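Local structure of phosphoheptose isomerase (Neisseria gonorrhoeae, 5I01) at residues Ile121-Asn126 and Arg175-His180; Ile145-Arg150 and Val164-Pro169; Lys106-Leu111 and Lys135-Arg140. The protein isomerises sedoheptulose 7-phosphate to D-glycero-D-manno-heptose 7-phosphate, the first step of heptose biosynthesis, as a zinc-dependent homotetramer of the SIS family. The protein carries 1 engineered substitution. One frame throughout, in Å; residues are numbered along the deposited sequence.

Interaction 1 of 3, residues Ile121-Asn126 and Arg175-His180. With ZN (zinc ion), chain H.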
ATOM      1  N   ILE A 121       9.051  -1.083 -15.322  1.00 29.53           N
ATOM      2  CA  ILE A 121      10.031  -2.047 -14.828  1.00 29.60           C
ATOM      3  C   ILE A 121       9.479  -3.452 -15.035  1.00 31.11           C
ATOM      4  O   ILE A 121       8.338  -3.741 -14.654  1.00 30.81           O
ATOM      5  CB  ILE A 121      10.394  -1.818 -13.346  1.00 29.80           C
ATOM      6  CG1 ILE A 121      10.746  -0.344 -13.099  1.00 29.27           C
ATOM      7  CG2 ILE A 121      11.586  -2.693 -12.937  1.00 29.64           C
ATOM      8  CD1 ILE A 121      10.838   0.047 -11.644  1.00 28.57           C
ATOM      9  N   SER A 122      10.306  -4.312 -15.644  1.00 31.84           N
ATOM     10  CA  SER A 122       9.909  -5.652 -16.050  1.00 32.37           C
ATOM     11  C   SER A 122      11.141  -6.537 -16.284  1.00 34.43           C
ATOM     12  O   SER A 122      11.899  -6.320 -17.239  1.00 36.34           O
ATOM     13  CB  SER A 122       9.085  -5.559 -17.332  1.00 32.12           C
ATOM     14  OG  SER A 122       8.751  -6.840 -17.833  1.00 31.72           O
ATOM     15  N   THR A 123      11.325  -7.557 -15.453  1.00 33.67           N
ATOM     16  CA  THR A 123      12.533  -8.369 -15.535  1.00 33.72           C
ATOM     17  C   THR A 123      12.659  -9.197 -16.809  1.00 33.14           C
ATOM     18  O   THR A 123      13.766  -9.499 -17.182  1.00 32.58           O
ATOM     19  CB  THR A 123      12.694  -9.290 -14.322  1.00 35.15           C
ATOM     20  OG1 THR A 123      11.561 -10.156 -14.214  1.00 34.49           O
ATOM     21  CG2 THR A 123      12.842  -8.459 -13.045  1.00 35.51           C
ATOM     22  N   SER A 124      11.548  -9.551 -17.464  1.00 34.08           N
ATOM     23  CA  SER A 124      11.579 -10.234 -18.777  1.00 35.14           C
ATOM     24  C   SER A 124      11.325  -9.328 -20.003  1.00 36.00           C
ATOM     25  O   SER A 124      11.606  -9.729 -21.135  1.00 36.55           O
ATOM     26  CB  SER A 124      10.564 -11.379 -18.798  1.00 35.95           C
ATOM     27  OG  SER A 124       9.245 -10.897 -18.601  1.00 36.78           O
ATOM     28  N   GLY A 125      10.781  -8.130 -19.789  1.00 35.36           N
ATOM     29  CA  GLY A 125      10.342  -7.271 -20.882  1.00 33.94           C
ATOM     30  C   GLY A 125       9.028  -7.705 -21.525  1.00 35.06           C
ATOM     31  O   GLY A 125       8.648  -7.160 -22.557  1.00 37.32           O
ATOM     32  N   ASN A 126       8.325  -8.667 -20.914  1.00 35.10           N
ATOM     33  CA  ASN A 126       7.093  -9.254 -21.469  1.00 34.96           C
ATOM     34  C   ASN A 126       5.857  -9.080 -20.569  1.00 35.09           C
ATOM     35  O   ASN A 126       4.792  -9.616 -20.887  1.00 33.84           O
ATOM     36  CB  ASN A 126       7.310 -10.752 -21.749  1.00 34.86           C
ATOM     37  CG  ASN A 126       8.395 -11.012 -22.787  1.00 34.60           C
ATOM     38  OD1 ASN A 126       8.456 -10.363 -23.835  1.00 36.11           O
ATOM     39  ND2 ASN A 126       9.256 -11.970 -22.497  1.00 35.48           N
ATOM     40  N   ARG A 175      19.055 -11.581 -10.173  1.00 27.77           N
ATOM     41  CA  ARG A 175      20.191 -10.735 -10.577  1.00 28.38           C
ATOM     42  C   ARG A 175      19.734  -9.471 -11.319  1.00 29.10           C
ATOM     43  O   ARG A 175      20.349  -8.416 -11.194  1.00 29.57           O
ATOM     44  CB  ARG A 175      21.157 -11.520 -11.463  1.00 28.26           C
ATOM     45  CG  ARG A 175      21.728 -12.774 -10.812  1.00 28.01           C
ATOM     46  CD  ARG A 175      22.669 -12.448  -9.678  1.00 28.50           C
ATOM     47  NE  ARG A 175      22.005 -12.311  -8.392  1.00 29.01           N
ATOM     48  CZ  ARG A 175      21.584 -13.318  -7.622  1.00 30.35           C
ATOM     49  NH1 ARG A 175      21.001 -13.050  -6.454  1.00 30.78           N
ATOM     50  NH2 ARG A 175      21.732 -14.586  -7.989  1.00 31.45           N
ATOM     51  N   ILE A 176      18.652  -9.582 -12.083  1.00 30.10           N
ATOM     52  CA  ILE A 176      18.108  -8.444 -12.823  1.00 30.16           C
ATOM     53  C   ILE A 176      17.541  -7.386 -11.862  1.00 30.64           C
ATOM     54  O   ILE A 176      17.856  -6.209 -12.010  1.00 31.89           O
ATOM     55  CB  ILE A 176      17.043  -8.889 -13.850  1.00 29.39           C
ATOM     56  CG1 ILE A 176      17.680  -9.783 -14.921  1.00 30.24           C
ATOM     57  CG2 ILE A 176      16.401  -7.684 -14.524  1.00 28.86           C
ATOM     58  CD1 ILE A 176      16.716 -10.767 -15.536  1.00 31.53           C
ATOM     59  N   GLN A 177      16.728  -7.805 -10.892  1.00 30.76           N
ATOM     60  CA  GLN A 177      16.210  -6.891  -9.855  1.00 32.58           C
ATOM     61  C   GLN A 177      17.338  -6.142  -9.145  1.00 31.65           C
ATOM     62  O   GLN A 177      17.254  -4.938  -8.963  1.00 31.10           O
ATOM     63  CB  GLN A 177      15.351  -7.635  -8.817  1.00 33.38           C
ATOM     64  CG  GLN A 177      13.926  -7.911  -9.280  1.00 36.33           C
ATOM     65  CD  GLN A 177      13.207  -9.030  -8.503  1.00 39.31           C
ATOM     66  OE1 GLN A 177      13.713  -9.574  -7.507  1.00 39.95           O
ATOM     67  NE2 GLN A 177      12.007  -9.379  -8.973  1.00 39.91           N
ATOM     68  N   GLU A 178      18.394  -6.860  -8.772  1.00 32.51           N
ATOM     69  CA  GLU A 178      19.529  -6.281  -8.041  1.00 32.96           C
ATOM     70  C   GLU A 178      20.280  -5.222  -8.846  1.00 34.03           C
ATOM     71  O   GLU A 178      20.729  -4.227  -8.277  1.00 35.72           O
ATOM     72  CB  GLU A 178      20.491  -7.374  -7.604  1.00 32.82           C
ATOM     73  CG  GLU A 178      19.904  -8.292  -6.543  1.00 33.92           C
ATOM     74  CD  GLU A 178      20.597  -9.644  -6.457  1.00 35.22           C
ATOM     75  OE1 GLU A 178      21.708  -9.803  -7.027  1.00 34.51           O
ATOM     76  OE2 GLU A 178      20.017 -10.564  -5.814  1.00 35.01           O
ATOM     77  N   ASN A 179      20.428  -5.453 -10.154  1.00 34.06           N
ATOM     78  CA  ASN A 179      20.974  -4.446 -11.076  1.00 34.63           C
ATOM     79  C   ASN A 179      19.996  -3.265 -11.269  1.00 32.61           C
ATOM     80  O   ASN A 179      20.421  -2.117 -11.384  1.00 32.66           O
ATOM     81  CB  ASN A 179      21.343  -5.067 -12.442  1.00 35.77           C
ATOM     82  CG  ASN A 179      22.634  -5.854 -12.397  1.00 38.46           C
ATOM     83  OD1 ASN A 179      23.639  -5.470 -13.000  1.00 42.49           O
ATOM     84  ND2 ASN A 179      22.623  -6.956 -11.669  1.00 40.26           N
ATOM     85  N   HIS A 180      18.699  -3.544 -11.313  1.00 30.24           N
ATOM     86  CA  HIS A 180      17.703  -2.490 -11.445  1.00 29.43           C
ATOM     87  C   HIS A 180      17.784  -1.443 -10.324  1.00 29.19           C
ATOM     88  O   HIS A 180      17.696  -0.235 -10.591  1.00 26.71           O
ATOM     89  CB  HIS A 180      16.283  -3.073 -11.512  1.00 29.30           C
ATOM     90  CG  HIS A 180      15.911  -3.639 -12.847  1.00 28.66           C
ATOM     91  ND1 HIS A 180      14.756  -4.365 -13.044  1.00 28.68           N
ATOM     92  CD2 HIS A 180      16.525  -3.576 -14.050  1.00 28.11           C
ATOM     93  CE1 HIS A 180      14.677  -4.727 -14.311  1.00 28.18           C
ATOM     94  NE2 HIS A 180      15.743  -4.265 -14.940  1.00 28.76           N
TER
HETATM   95 ZN    ZN H 301      13.197 -10.704  -5.933  1.00 49.15          ZN
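OE1 of Gln177, whose side chain packs against Thr123, binds a zinc ion at 2.0 Å. His63, Glu67 and His185 of the second subunit complete the coordination, and a neutral amide adds an oxygen ligand without adding charge. The extended chain (chi2 160°) carries the amide from the helix backbone out to the zinc, and on the way CG passes 4.0 Å from CG2 of Thr123.

No hydrogen bond joins the two segments; methyl groups do the touching. A chi1 of 59° sets CG2 of Thr123 beside its own backbone N, where it lies 3.9 Å from CG2 of Ile176, while the CD1 methyl of Ile176 lies 3.6 Å from the backbone O of Thr123. Threonine suits the spot because its methyl gives an apolar surface against Ile176 and the CG of Gln177. Two residues earlier, on strand 117-122, CG2 of Ile121 meets the His180 ring obliquely, 3.6 Å from ND1. NE2 of that ring is bonded to the backbone O of Thr148, so the imidazole is anchored as well as packed.

Ser122, Thr123 and Ser124 are predicted to bind substrate, consistent with the serine-rich loop at a strand's C-terminal end that forms the sugar-phosphate site of SIS domains.

Interaction 2 of 3, residues Ile145-Arg150 and Val164-Pro169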
ATOM      1  N   ILE A 145      11.100   5.132 -20.102  1.00 34.93           N
ATOM      2  CA  ILE A 145      12.363   4.533 -19.684  1.00 33.18           C
ATOM      3  C   ILE A 145      12.035   3.122 -19.223  1.00 33.06           C
ATOM      4  O   ILE A 145      11.354   2.933 -18.215  1.00 32.92           O
ATOM      5  CB  ILE A 145      13.050   5.327 -18.553  1.00 33.59           C
ATOM      6  CG1 ILE A 145      13.412   6.731 -19.039  1.00 32.73           C
ATOM      7  CG2 ILE A 145      14.306   4.603 -18.046  1.00 34.00           C
ATOM      8  CD1 ILE A 145      13.751   7.702 -17.929  1.00 32.75           C
ATOM      9  N   ALA A 146      12.505   2.137 -19.979  1.00 32.51           N
ATOM     10  CA  ALA A 146      12.229   0.743 -19.682  1.00 32.02           C
ATOM     11  C   ALA A 146      13.401   0.156 -18.911  1.00 31.89           C
ATOM     12  O   ALA A 146      14.546   0.265 -19.354  1.00 30.53           O
ATOM     13  CB  ALA A 146      12.006  -0.031 -20.971  1.00 32.14           C
ATOM     14  N   LEU A 147      13.109  -0.446 -17.755  1.00 31.02           N
ATOM     15  CA  LEU A 147      14.072  -1.261 -17.035  1.00 30.22           C
ATOM     16  C   LEU A 147      13.693  -2.715 -17.279  1.00 29.42           C
ATOM     17  O   LEU A 147      12.708  -3.202 -16.715  1.00 28.49           O
ATOM     18  CB  LEU A 147      14.084  -0.916 -15.538  1.00 31.27           C
ATOM     19  CG  LEU A 147      14.916   0.327 -15.176  1.00 31.91           C
ATOM     20  CD1 LEU A 147      14.297   1.581 -15.783  1.00 34.32           C
ATOM     21  CD2 LEU A 147      15.056   0.505 -13.678  1.00 31.69           C
ATOM     22  N   THR A 148      14.464  -3.392 -18.139  1.00 29.63           N
ATOM     23  CA  THR A 148      14.200  -4.788 -18.538  1.00 29.99           C
ATOM     24  C   THR A 148      15.367  -5.720 -18.241  1.00 30.80           C
ATOM     25  O   THR A 148      16.432  -5.277 -17.814  1.00 30.56           O
ATOM     26  CB  THR A 148      13.866  -4.904 -20.042  1.00 30.75           C
ATOM     27  OG1 THR A 148      15.040  -4.649 -20.822  1.00 30.74           O
ATOM     28  CG2 THR A 148      12.755  -3.921 -20.443  1.00 30.19           C
ATOM     29  N   GLY A 149      15.144  -7.016 -18.459  1.00 32.93           N
ATOM     30  CA  GLY A 149      16.187  -8.042 -18.342  1.00 33.17           C
ATOM     31  C   GLY A 149      16.142  -8.995 -19.510  1.00 33.77           C
ATOM     32  O   GLY A 149      15.276  -8.882 -20.369  1.00 34.63           O
ATOM     33  N   ARG A 150      17.075  -9.942 -19.529  1.00 37.81           N
ATOM     34  CA  ARG A 150      17.198 -10.947 -20.612  1.00 40.04           C
ATOM     35  C   ARG A 150      17.469 -10.265 -21.983  1.00 39.47           C
ATOM     36  O   ARG A 150      18.473  -9.558 -22.101  1.00 37.55           O
ATOM     37  CB  ARG A 150      16.003 -11.924 -20.603  1.00 40.83           C
ATOM     38  CG  ARG A 150      15.937 -12.727 -19.317  1.00 42.78           C
ATOM     39  CD  ARG A 150      14.589 -13.377 -19.051  1.00 45.49           C
ATOM     40  NE  ARG A 150      14.523 -13.859 -17.664  1.00 48.23           N
ATOM     41  CZ  ARG A 150      13.548 -14.611 -17.146  1.00 51.58           C
ATOM     42  NH1 ARG A 150      12.510 -15.000 -17.889  1.00 53.50           N
ATOM     43  NH2 ARG A 150      13.610 -14.982 -15.866  1.00 51.13           N
ATOM     44  N   VAL A 164      14.383   5.386 -23.702  1.00 35.81           N
ATOM     45  CA  VAL A 164      15.684   4.865 -23.254  1.00 34.81           C
ATOM     46  C   VAL A 164      15.510   3.456 -22.687  1.00 33.73           C
ATOM     47  O   VAL A 164      14.717   3.248 -21.776  1.00 33.59           O
ATOM     48  CB  VAL A 164      16.333   5.779 -22.185  1.00 34.96           C
ATOM     49  CG1 VAL A 164      17.664   5.206 -21.705  1.00 35.46           C
ATOM     50  CG2 VAL A 164      16.537   7.182 -22.735  1.00 35.14           C
ATOM     51  N   LEU A 165      16.254   2.500 -23.234  1.00 33.34           N
ATOM     52  CA  LEU A 165      16.187   1.110 -22.798  1.00 33.59           C
ATOM     53  C   LEU A 165      17.360   0.857 -21.895  1.00 33.36           C
ATOM     54  O   LEU A 165      18.497   1.071 -22.301  1.00 35.69           O
ATOM     55  CB  LEU A 165      16.253   0.147 -23.990  1.00 32.87           C
ATOM     56  CG  LEU A 165      16.270  -1.358 -23.674  1.00 32.61           C
ATOM     57  CD1 LEU A 165      15.013  -1.791 -22.940  1.00 32.61           C
ATOM     58  CD2 LEU A 165      16.452  -2.163 -24.948  1.00 31.85           C
ATOM     59  N   LEU A 166      17.072   0.400 -20.679  1.00 33.38           N
ATOM     60  CA  LEU A 166      18.076  -0.054 -19.732  1.00 33.06           C
ATOM     61  C   LEU A 166      17.878  -1.566 -19.556  1.00 32.76           C
ATOM     62  O   LEU A 166      17.151  -2.032 -18.666  1.00 34.34           O
ATOM     63  CB  LEU A 166      17.960   0.715 -18.400  1.00 33.26           C
ATOM     64  CG  LEU A 166      18.066   2.250 -18.449  1.00 33.50           C
ATOM     65  CD1 LEU A 166      17.862   2.899 -17.092  1.00 34.12           C
ATOM     66  CD2 LEU A 166      19.410   2.680 -18.986  1.00 34.58           C
ATOM     67  N   ASN A 167      18.511  -2.335 -20.431  1.00 31.25           N
ATOM     68  CA  ASN A 167      18.421  -3.781 -20.353  1.00 30.77           C
ATOM     69  C   ASN A 167      19.607  -4.356 -19.587  1.00 30.66           C
ATOM     70  O   ASN A 167      20.758  -4.065 -19.905  1.00 29.37           O
ATOM     71  CB  ASN A 167      18.338  -4.417 -21.741  1.00 30.17           C
ATOM     72  CG  ASN A 167      18.070  -5.895 -21.666  1.00 29.79           C
ATOM     73  OD1 ASN A 167      16.982  -6.326 -21.271  1.00 30.16           O
ATOM     74  ND2 ASN A 167      19.076  -6.685 -21.978  1.00 29.95           N
ATOM     75  N   VAL A 168      19.298  -5.172 -18.580  1.00 30.24           N
ATOM     76  CA  VAL A 168      20.285  -5.941 -17.857  1.00 30.88           C
ATOM     77  C   VAL A 168      20.460  -7.264 -18.603  1.00 32.91           C
ATOM     78  O   VAL A 168      19.530  -8.071 -18.632  1.00 34.16           O
ATOM     79  CB  VAL A 168      19.830  -6.201 -16.404  1.00 30.52           C
ATOM     80  CG1 VAL A 168      20.842  -7.068 -15.666  1.00 30.97           C
ATOM     81  CG2 VAL A 168      19.627  -4.880 -15.672  1.00 30.46           C
ATOM     82  N   PRO A 169      21.640  -7.497 -19.223  1.00 34.39           N
ATOM     83  CA  PRO A 169      21.793  -8.721 -20.013  1.00 35.09           C
ATOM     84  C   PRO A 169      22.126  -9.913 -19.115  1.00 34.97           C
ATOM     85  O   PRO A 169      23.292 -10.281 -18.954  1.00 39.62           O
ATOM     86  CB  PRO A 169      22.938  -8.362 -20.959  1.00 34.82           C
ATOM     87  CG  PRO A 169      23.810  -7.479 -20.132  1.00 35.14           C
ATOM     88  CD  PRO A 169      22.884  -6.704 -19.225  1.00 34.77           C
TER
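Thr148 and Asn167 sit side by side on neighbouring strands, and their side chains cross at about a right angle. The Thr148 hydroxyl, OG1, donates to OD1 of Asn167 at 2.6 Å, lying in the amide's carbonyl plane on a lone pair. A chi1 of -173° swings the Asn167 amide toward strand 143-149, and chi2 of 69° turns ND2 to the backbone O of Arg150, 2.9 Å away. That bond is nearly straight at the hydrogen (166°), and its acceptor lies in the amide plane, although ND2 stands above the plane of the Arg150 carbonyl. Asparagine suits the place because one flat group both accepts and donates, fixing its rotation as it ties down the chain beyond the strand. Leu165 meets Thr148 crosswise too, its CD1 3.6 Å from OG1.

The strands are parallel and adjacent, the two ends of a beta-alpha-beta crossover through helix 153-158 in the SIS domain's sheet. Their backbones alternate bonds in the parallel manner, among them Leu166 N to Ala146 O at 2.9 Å and Val168 N to Thr148 O at 3.0 Å.

On the face opposite Thr148, Ile145, Val164 and Leu166 pack against helix 29-44, and Leu147 against His180 of helix 173-193. Leu166 lies alongside both Ile145 and Leu147, all pointing the same way; its CD1 is 4.1 Å from Ile145 CG2 and 4.0 Å from Leu147 CD1.

Interaction 3 of 3, residues Lys106-Leu111 and Lys135-Arg140; sequences KQVRAL and KAAHER
Val108 and Ala136 bring together two helices of the alpha/beta SIS fold, 105-111 and 128-139, which lead into and out of strand 117-122. Their short segments run nearly parallel, with axes 9.0 Å apart and inclined by 23°.

The apolar contact is compact. Val108 directs CG1 at the other helix, 4.0 Å from Ala136 CB and 3.8 Å from the backbone N of Ala137. Because CG1 stands anti to the backbone N (chi1 173°), it is this branch that enters the interface. The two alanines suit the facing helix, since their short side chains allow a beta-branched residue to approach the backbone itself. Ala137 also packs on Val144 of the sheet.

Charged groups border this patch. NH1 of Arg109 lies 3.8 Å from Ala136 CB, which meets the guanidinium obliquely, while NE forms a salt bridge with Glu78 of the third subunit; the long chain thus lies at the border of the helix contact and reaches the tetramer interface. The Arg109 and Arg140 guanidinium planes stand almost perpendicular, and CG of Arg109 lies over one face of the Arg140 group.

Hydrogen bonding comes from Arg140, just past the helix end, whose chain bends at chi2 and reaches across to helix 105-111. Arginine suits this place because its long chain ends in several N-H donors: NH1 bonds to Gly112 O, just beyond that helix, and in its last turn Arg109 O accepts from NH1 at 2.6 Å and, in a weak bond, from NH2 at 3.1 Å.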
ATOM      1  N   LYS A 106      -4.486   2.357 -17.020  1.00 31.70           N
ATOM      2  CA  LYS A 106      -5.594   3.247 -16.627  1.00 32.96           C
ATOM      3  C   LYS A 106      -5.140   4.413 -15.745  1.00 33.15           C
ATOM      4  O   LYS A 106      -5.644   5.532 -15.867  1.00 32.52           O
ATOM      5  CB  LYS A 106      -6.717   2.465 -15.939  1.00 36.42           C
ATOM      6  CG  LYS A 106      -7.529   1.599 -16.898  1.00 39.06           C
ATOM      7  CD  LYS A 106      -8.863   1.174 -16.315  1.00 42.13           C
ATOM      8  CE  LYS A 106      -9.901   2.297 -16.341  1.00 44.98           C
ATOM      9  NZ  LYS A 106     -10.346   2.654 -17.719  1.00 46.77           N
ATOM     10  N   GLN A 107      -4.191   4.152 -14.853  1.00 33.64           N
ATOM     11  CA  GLN A 107      -3.605   5.215 -14.034  1.00 34.06           C
ATOM     12  C   GLN A 107      -2.757   6.197 -14.858  1.00 32.94           C
ATOM     13  O   GLN A 107      -2.680   7.384 -14.525  1.00 32.39           O
ATOM     14  CB  GLN A 107      -2.785   4.623 -12.892  1.00 34.16           C
ATOM     15  CG  GLN A 107      -3.620   3.846 -11.890  1.00 35.71           C
ATOM     16  CD  GLN A 107      -2.773   3.285 -10.773  1.00 37.57           C
ATOM     17  OE1 GLN A 107      -2.348   4.014  -9.864  1.00 38.89           O
ATOM     18  NE2 GLN A 107      -2.502   1.984 -10.837  1.00 38.02           N
ATOM     19  N   VAL A 108      -2.128   5.701 -15.924  1.00 32.95           N
ATOM     20  CA  VAL A 108      -1.364   6.554 -16.849  1.00 32.68           C
ATOM     21  C   VAL A 108      -2.324   7.491 -17.578  1.00 33.73           C
ATOM     22  O   VAL A 108      -2.056   8.682 -17.670  1.00 34.07           O
ATOM     23  CB  VAL A 108      -0.524   5.731 -17.855  1.00 31.47           C
ATOM     24  CG1 VAL A 108       0.116   6.630 -18.901  1.00 31.92           C
ATOM     25  CG2 VAL A 108       0.563   4.938 -17.131  1.00 31.86           C
ATOM     26  N   ARG A 109      -3.443   6.953 -18.069  1.00 36.11           N
ATOM     27  CA  ARG A 109      -4.510   7.782 -18.660  1.00 38.24           C
ATOM     28  C   ARG A 109      -5.117   8.801 -17.677  1.00 36.67           C
ATOM     29  O   ARG A 109      -5.472   9.891 -18.091  1.00 36.16           O
ATOM     30  CB  ARG A 109      -5.616   6.923 -19.303  1.00 41.21           C
ATOM     31  CG  ARG A 109      -5.278   6.428 -20.708  1.00 44.14           C
ATOM     32  CD  ARG A 109      -6.492   5.876 -21.449  1.00 47.59           C
ATOM     33  NE  ARG A 109      -6.897   4.557 -20.947  1.00 53.06           N
ATOM     34  CZ  ARG A 109      -6.304   3.386 -21.237  1.00 57.70           C
ATOM     35  NH1 ARG A 109      -5.237   3.317 -22.045  1.00 58.18           N
ATOM     36  NH2 ARG A 109      -6.782   2.255 -20.703  1.00 57.74           N
ATOM     37  N   ALA A 110      -5.221   8.459 -16.394  1.00 35.88           N
ATOM     38  CA  ALA A 110      -5.646   9.422 -15.363  1.00 34.60           C
ATOM     39  C   ALA A 110      -4.624  10.540 -15.130  1.00 34.34           C
ATOM     40  O   ALA A 110      -4.936  11.721 -15.301  1.00 32.84           O
ATOM     41  CB  ALA A 110      -5.921   8.710 -14.050  1.00 35.70           C
ATOM     42  N   LEU A 111      -3.408  10.152 -14.745  1.00 33.92           N
ATOM     43  CA  LEU A 111      -2.395  11.094 -14.251  1.00 34.14           C
ATOM     44  C   LEU A 111      -1.490  11.713 -15.315  1.00 34.27           C
ATOM     45  O   LEU A 111      -1.058  12.844 -15.155  1.00 35.23           O
ATOM     46  CB  LEU A 111      -1.518  10.409 -13.198  1.00 34.14           C
ATOM     47  CG  LEU A 111      -2.256   9.798 -11.999  1.00 34.92           C
ATOM     48  CD1 LEU A 111      -1.259   9.210 -11.018  1.00 35.20           C
ATOM     49  CD2 LEU A 111      -3.141  10.818 -11.297  1.00 35.43           C
ATOM     50  N   LYS A 135       1.954   1.638 -24.171  1.00 40.32           N
ATOM     51  CA  LYS A 135       1.004   2.147 -25.167  1.00 40.25           C
ATOM     52  C   LYS A 135       0.352   3.447 -24.697  1.00 37.85           C
ATOM     53  O   LYS A 135       0.418   4.463 -25.396  1.00 39.58           O
ATOM     54  CB  LYS A 135      -0.060   1.100 -25.520  1.00 41.97           C
ATOM     55  CG  LYS A 135       0.445   0.038 -26.486  1.00 45.65           C
ATOM     56  CD  LYS A 135      -0.442  -1.202 -26.494  1.00 49.01           C
ATOM     57  CE  LYS A 135       0.126  -2.308 -27.372  1.00 49.75           C
ATOM     58  NZ  LYS A 135      -0.365  -3.643 -26.942  1.00 50.21           N
ATOM     59  N   ALA A 136      -0.235   3.427 -23.503  1.00 34.83           N
ATOM     60  CA  ALA A 136      -0.924   4.604 -22.967  1.00 33.29           C
ATOM     61  C   ALA A 136      -0.008   5.812 -22.838  1.00 32.31           C
ATOM     62  O   ALA A 136      -0.436   6.933 -23.105  1.00 33.46           O
ATOM     63  CB  ALA A 136      -1.553   4.290 -21.628  1.00 33.10           C
ATOM     64  N   ALA A 137       1.239   5.575 -22.426  1.00 31.21           N
ATOM     65  CA  ALA A 137       2.250   6.623 -22.349  1.00 30.88           C
ATOM     66  C   ALA A 137       2.567   7.193 -23.738  1.00 32.47           C
ATOM     67  O   ALA A 137       2.715   8.417 -23.896  1.00 31.41           O
ATOM     68  CB  ALA A 137       3.514   6.094 -21.697  1.00 30.96           C
ATOM     69  N   HIS A 138       2.667   6.318 -24.741  1.00 32.94           N
ATOM     70  CA  HIS A 138       2.895   6.791 -26.108  1.00 35.10           C
ATOM     71  C   HIS A 138       1.711   7.621 -26.611  1.00 37.90           C
ATOM     72  O   HIS A 138       1.916   8.740 -27.081  1.00 40.16           O
ATOM     73  CB  HIS A 138       3.248   5.647 -27.065  1.00 33.02           C
ATOM     74  CG  HIS A 138       4.669   5.179 -26.940  1.00 32.85           C
ATOM     75  ND1 HIS A 138       5.062   3.895 -27.252  1.00 32.13           N
ATOM     76  CD2 HIS A 138       5.788   5.823 -26.525  1.00 32.47           C
ATOM     77  CE1 HIS A 138       6.360   3.769 -27.040  1.00 31.85           C
ATOM     78  NE2 HIS A 138       6.825   4.926 -26.604  1.00 32.86           N
ATOM     79  N   GLU A 139       0.490   7.106 -26.453  1.00 40.72           N
ATOM     80  CA  GLU A 139      -0.741   7.850 -26.801  1.00 43.11           C
ATOM     81  C   GLU A 139      -0.864   9.214 -26.092  1.00 40.98           C
ATOM     82  O   GLU A 139      -1.427  10.147 -26.669  1.00 39.09           O
ATOM     83  CB  GLU A 139      -2.001   6.984 -26.568  1.00 48.19           C
ATOM     84  CG  GLU A 139      -2.214   5.926 -27.658  1.00 55.55           C
ATOM     85  CD  GLU A 139      -3.021   4.688 -27.231  1.00 62.66           C
ATOM     86  OE1 GLU A 139      -3.159   4.412 -26.012  1.00 65.79           O
ATOM     87  OE2 GLU A 139      -3.508   3.962 -28.137  1.00 64.34           O
ATOM     88  N   ARG A 140      -0.317   9.339 -24.877  1.00 38.65           N
ATOM     89  CA  ARG A 140      -0.254  10.639 -24.183  1.00 39.35           C
ATOM     90  C   ARG A 140       0.947  11.525 -24.501  1.00 37.75           C
ATOM     91  O   ARG A 140       1.103  12.564 -23.860  1.00 36.42           O
ATOM     92  CB  ARG A 140      -0.303  10.462 -22.655  1.00 40.92           C
ATOM     93  CG  ARG A 140      -1.685  10.303 -22.075  1.00 43.92           C
ATOM     94  CD  ARG A 140      -2.608  11.488 -22.337  1.00 45.31           C
ATOM     95  NE  ARG A 140      -3.976  11.013 -22.219  1.00 46.49           N
ATOM     96  CZ  ARG A 140      -4.615  10.824 -21.071  1.00 48.09           C
ATOM     97  NH1 ARG A 140      -4.034  11.112 -19.908  1.00 49.98           N
ATOM     98  NH2 ARG A 140      -5.857  10.357 -21.089  1.00 51.20           N
TER

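In the fold
From the N terminus, helix 105-111 supplies the first half of interaction 3, and strand 117-122 with its following loop opens interaction 1. Helix 128-139 then returns to close interaction 3, so these two contacts cross along the chain, although their centres lie about 22 Å apart. Interaction 2 begins in strand 143-149, after interaction 3 has closed, and ends in strand 164-168; the whole of it falls within the longer loop that helix 173-193 completes in interaction 1. Interactions 1 and 2 touch directly, through neighbouring strands of one sheet and the helix packed against them. Interaction 3 instead joins two helices on the opposite side of the chain's centre from interaction 1.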